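Local coordinates for protein (merozoite surface protein 1) (Plasmodium cynomolgi, PDB 1B9W), which probably takes part in merozoite egress from host erythrocytes and in erythrocyte binding and invasion, this fragment being its two C-terminal EGF-like domains, at residues A[5-10]-A[24-29]. Numbering follows the deposited sequence.
Sequences HRCIDT and GTEEWR
Glu26 reaches from its strand into the loop 5-10 and sets its carboxylate against the backbone N atoms of Ile8 and Asp9 and the hydroxyl of Thr10. Its CB lies 3.5 Å from Thr10 OG1, and CG passes the sulfur of Cys7, CG to SG 3.9 Å. Beyond CG the chain is extended (chi2 -176°), which carries the carboxylate up to the loop. Glu26 OE2 accepts a nearly straight bond from Ile8 N (2.8 Å, 168°) on its syn side, somewhat out of the carboxylate plane. Glu26 OE1 takes Asp9 N at 3.0 Å, also syn, and offers its anti lone pair to Thr10 OG1 at 2.7 Å. With OE1 held by two donors and OE2 by Ile8 N, the carboxylate is probably restrained from rotating about its CG-CD bond. Water 2 joins Thr10 OG1 to Glu26 O; water 1 links Asp9 OD2 to Gly24 O. The carboxylates of Asp9 and Glu26 come close, OD2 to OE2 4.1 Å, but both form salt bridges with Arg20, which probably offsets their repulsion. The contact ties the N-terminal loop of the first EGF-like domain to strand 26-30 of its antiparallel hairpin; the partner strand 16-20 supplies Arg20 and Cys18, the disulfide partner of Cys7.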
ATOM      1  N   HIS A   5      -0.435  -1.203  15.009  1.00 20.29           N
ATOM      2  CA  HIS A   5       0.283  -0.799  13.772  1.00 17.82           C
ATOM      3  C   HIS A   5      -0.266   0.443  13.110  1.00 21.08           C
ATOM      4  O   HIS A   5       0.229   0.854  12.037  1.00 18.96           O
ATOM      5  CB  HIS A   5       0.238  -1.996  12.805  1.00 17.06           C
ATOM      6  CG  HIS A   5       1.015  -3.193  13.265  1.00 16.31           C
ATOM      7  ND1 HIS A   5       2.390  -3.274  13.230  1.00 18.78           N
ATOM      8  CD2 HIS A   5       0.558  -4.375  13.752  1.00 16.54           C
ATOM      9  CE1 HIS A   5       2.762  -4.467  13.669  1.00 19.04           C
ATOM     10  NE2 HIS A   5       1.673  -5.131  13.994  1.00 16.20           N
ATOM     11  N   ARG A   6      -1.160   1.196  13.762  1.00 16.92           N
ATOM     12  CA  ARG A   6      -1.519   2.518  13.273  1.00 17.42           C
ATOM     13  C   ARG A   6      -0.388   3.487  13.440  1.00 19.07           C
ATOM     14  O   ARG A   6       0.378   3.552  14.419  1.00 16.83           O
ATOM     15  CB  ARG A   6      -2.776   3.016  13.994  1.00 19.77           C
ATOM     16  CG  ARG A   6      -3.982   2.107  13.771  1.00 27.17           C
ATOM     17  CD  ARG A   6      -5.152   2.704  14.541  1.00 36.18           C
ATOM     18  NE  ARG A   6      -6.444   2.142  14.210  1.00 43.53           N
ATOM     19  CZ  ARG A   6      -7.275   1.645  15.124  1.00 51.70           C
ATOM     20  NH1 ARG A   6      -6.948   1.634  16.413  1.00 55.32           N
ATOM     21  NH2 ARG A   6      -8.446   1.162  14.730  1.00 55.00           N
ATOM     22  N   CYS A   7      -0.238   4.402  12.449  1.00 15.87           N
ATOM     23  CA  CYS A   7       0.851   5.369  12.563  1.00 11.22           C
ATOM     24  C   CYS A   7       0.487   6.439  13.635  1.00 13.61           C
ATOM     25  O   CYS A   7      -0.666   6.833  13.668  1.00 15.82           O
ATOM     26  CB  CYS A   7       0.942   6.026  11.151  1.00 15.99           C
ATOM     27  SG  CYS A   7       1.763   4.711  10.161  1.00 14.18           S
ATOM     28  N   ILE A   8       1.518   6.852  14.357  1.00 16.49           N
ATOM     29  CA  ILE A   8       1.300   7.899  15.380  1.00 18.08           C
ATOM     30  C   ILE A   8       2.346   8.960  15.264  1.00 18.52           C
ATOM     31  O   ILE A   8       2.223  10.024  15.894  1.00 21.55           O
ATOM     32  CB  ILE A   8       1.370   7.250  16.807  1.00 15.58           C
ATOM     33  CG1 ILE A   8       2.628   6.446  16.993  1.00 17.57           C
ATOM     34  CG2 ILE A   8       0.075   6.447  16.949  1.00 18.78           C
ATOM     35  CD1 ILE A   8       2.837   5.905  18.424  1.00 20.60           C
ATOM     36  N   ASP A   9       3.364   8.781  14.404  1.00 16.05           N
ATOM     37  CA  ASP A   9       4.387   9.792  14.287  1.00 15.22           C
ATOM     38  C   ASP A   9       4.315  10.598  12.977  1.00 19.84           C
ATOM     39  O   ASP A   9       4.977  11.613  12.862  1.00 23.34           O
ATOM     40  CB  ASP A   9       5.784   9.165  14.341  1.00 18.57           C
ATOM     41  CG  ASP A   9       6.169   8.644  15.726  1.00 27.68           C
ATOM     42  OD1 ASP A   9       5.774   9.328  16.689  1.00 26.23           O
ATOM     43  OD2 ASP A   9       6.866   7.620  15.816  1.00 23.52           O
ATOM     44  N   THR A  10       3.602  10.070  12.005  1.00 18.57           N
ATOM     45  CA  THR A  10       3.645  10.672  10.646  1.00 16.00           C
ATOM     46  C   THR A  10       2.352  11.374  10.347  1.00 12.42           C
ATOM     47  O   THR A  10       1.246  10.892  10.562  1.00 14.74           O
ATOM     48  CB  THR A  10       3.791   9.470   9.664  1.00 15.87           C
ATOM     49  OG1 THR A  10       5.014   8.819   9.989  1.00 15.85           O
ATOM     50  CG2 THR A  10       3.840  10.006   8.218  1.00 19.90           C
ATOM     51  N   GLY A  24       9.492   0.511  15.123  1.00 21.46           N
ATOM     52  CA  GLY A  24       9.086   1.877  15.411  1.00 24.28           C
ATOM     53  C   GLY A  24       9.050   2.767  14.176  1.00 25.90           C
ATOM     54  O   GLY A  24       8.722   3.956  14.316  1.00 26.80           O
ATOM     55  N   THR A  25       9.479   2.239  13.026  1.00 21.75           N
ATOM     56  CA  THR A  25       9.467   3.099  11.822  1.00 17.29           C
ATOM     57  C   THR A  25       8.077   3.083  11.219  1.00 13.18           C
ATOM     58  O   THR A  25       7.294   2.157  11.449  1.00 14.55           O
ATOM     59  CB  THR A  25      10.447   2.587  10.747  1.00 21.03           C
ATOM     60  OG1 THR A  25      10.004   1.285  10.347  1.00 20.92           O
ATOM     61  CG2 THR A  25      11.880   2.523  11.207  1.00 25.15           C
ATOM     62  N   GLU A  26       7.733   4.105  10.421  1.00 11.70           N
ATOM     63  CA  GLU A  26       6.432   4.145   9.821  1.00 10.55           C
ATOM     64  C   GLU A  26       6.634   4.332   8.268  1.00 11.55           C
ATOM     65  O   GLU A  26       7.506   5.124   7.951  1.00 16.22           O
ATOM     66  CB  GLU A  26       5.663   5.388  10.331  1.00 15.97           C
ATOM     67  CG  GLU A  26       5.301   5.036  11.809  1.00 15.96           C
ATOM     68  CD  GLU A  26       4.446   6.081  12.484  1.00 19.00           C
ATOM     69  OE1 GLU A  26       4.191   7.181  11.956  1.00 17.59           O
ATOM     70  OE2 GLU A  26       3.975   5.693  13.603  1.00 17.60           O
ATOM     71  N   GLU A  27       5.732   3.682   7.580  1.00 12.46           N
ATOM     72  CA  GLU A  27       5.865   3.903   6.077  1.00 13.63           C
ATOM     73  C   GLU A  27       4.481   4.195   5.601  1.00 11.47           C
ATOM     74  O   GLU A  27       3.527   3.496   5.882  1.00 13.63           O
ATOM     75  CB  GLU A  27       6.401   2.613   5.445  1.00 16.08           C
ATOM     76  CG  GLU A  27       6.511   2.841   3.900  1.00 19.50           C
ATOM     77  CD  GLU A  27       6.930   1.563   3.212  1.00 26.32           C
ATOM     78  OE1 GLU A  27       7.276   0.565   3.874  1.00 22.10           O
ATOM     79  OE2 GLU A  27       6.956   1.573   1.953  1.00 22.67           O
ATOM     80  N   TRP A  28       4.337   5.267   4.769  1.00 10.96           N
ATOM     81  CA  TRP A  28       3.064   5.544   4.169  1.00 10.05           C
ATOM     82  C   TRP A  28       3.215   5.211   2.610  1.00 10.99           C
ATOM     83  O   TRP A  28       4.335   5.290   2.150  1.00 11.64           O
ATOM     84  CB  TRP A  28       2.656   7.006   4.334  1.00 12.49           C
ATOM     85  CG  TRP A  28       3.624   8.051   3.879  1.00 16.99           C
ATOM     86  CD1 TRP A  28       4.626   8.659   4.582  1.00 15.77           C
ATOM     87  CD2 TRP A  28       3.667   8.647   2.562  1.00 14.04           C
ATOM     88  NE1 TRP A  28       5.289   9.584   3.816  1.00 19.32           N
ATOM     89  CE2 TRP A  28       4.700   9.567   2.551  1.00 16.39           C
ATOM     90  CE3 TRP A  28       2.884   8.410   1.408  1.00 19.01           C
ATOM     91  CZ2 TRP A  28       5.050  10.317   1.418  1.00 18.29           C
ATOM     92  CZ3 TRP A  28       3.214   9.176   0.272  1.00 15.06           C
ATOM     93  CH2 TRP A  28       4.279  10.079   0.299  1.00 13.74           C
ATOM     94  N   ARG A  29       2.100   4.768   2.112  1.00 13.00           N
ATOM     95  CA  ARG A  29       2.057   4.399   0.666  1.00 15.50           C
ATOM     96  C   ARG A  29       0.754   4.904   0.105  1.00 15.18           C
ATOM     97  O   ARG A  29      -0.336   4.855   0.715  1.00 14.74           O
ATOM     98  CB  ARG A  29       2.022   2.867   0.540  1.00 10.35           C
ATOM     99  CG  ARG A  29       3.356   2.228   0.952  1.00 11.89           C
ATOM    100  CD  ARG A  29       3.225   0.699   0.783  1.00 12.21           C
ATOM    101  NE  ARG A  29       4.527   0.123   1.165  1.00 12.93           N
ATOM    102  CZ  ARG A  29       4.774  -1.155   1.389  1.00 11.01           C
ATOM    103  NH1 ARG A  29       3.874  -2.104   1.277  1.00 16.91           N
ATOM    104  NH2 ARG A  29       6.023  -1.478   1.721  1.00 17.77           N
TER
HETATM  105  O   HOH W   1       8.263   6.587  13.635  1.00 28.12           O
HETATM  106  O   HOH W   2       6.512   7.894   7.742  1.00 39.61           O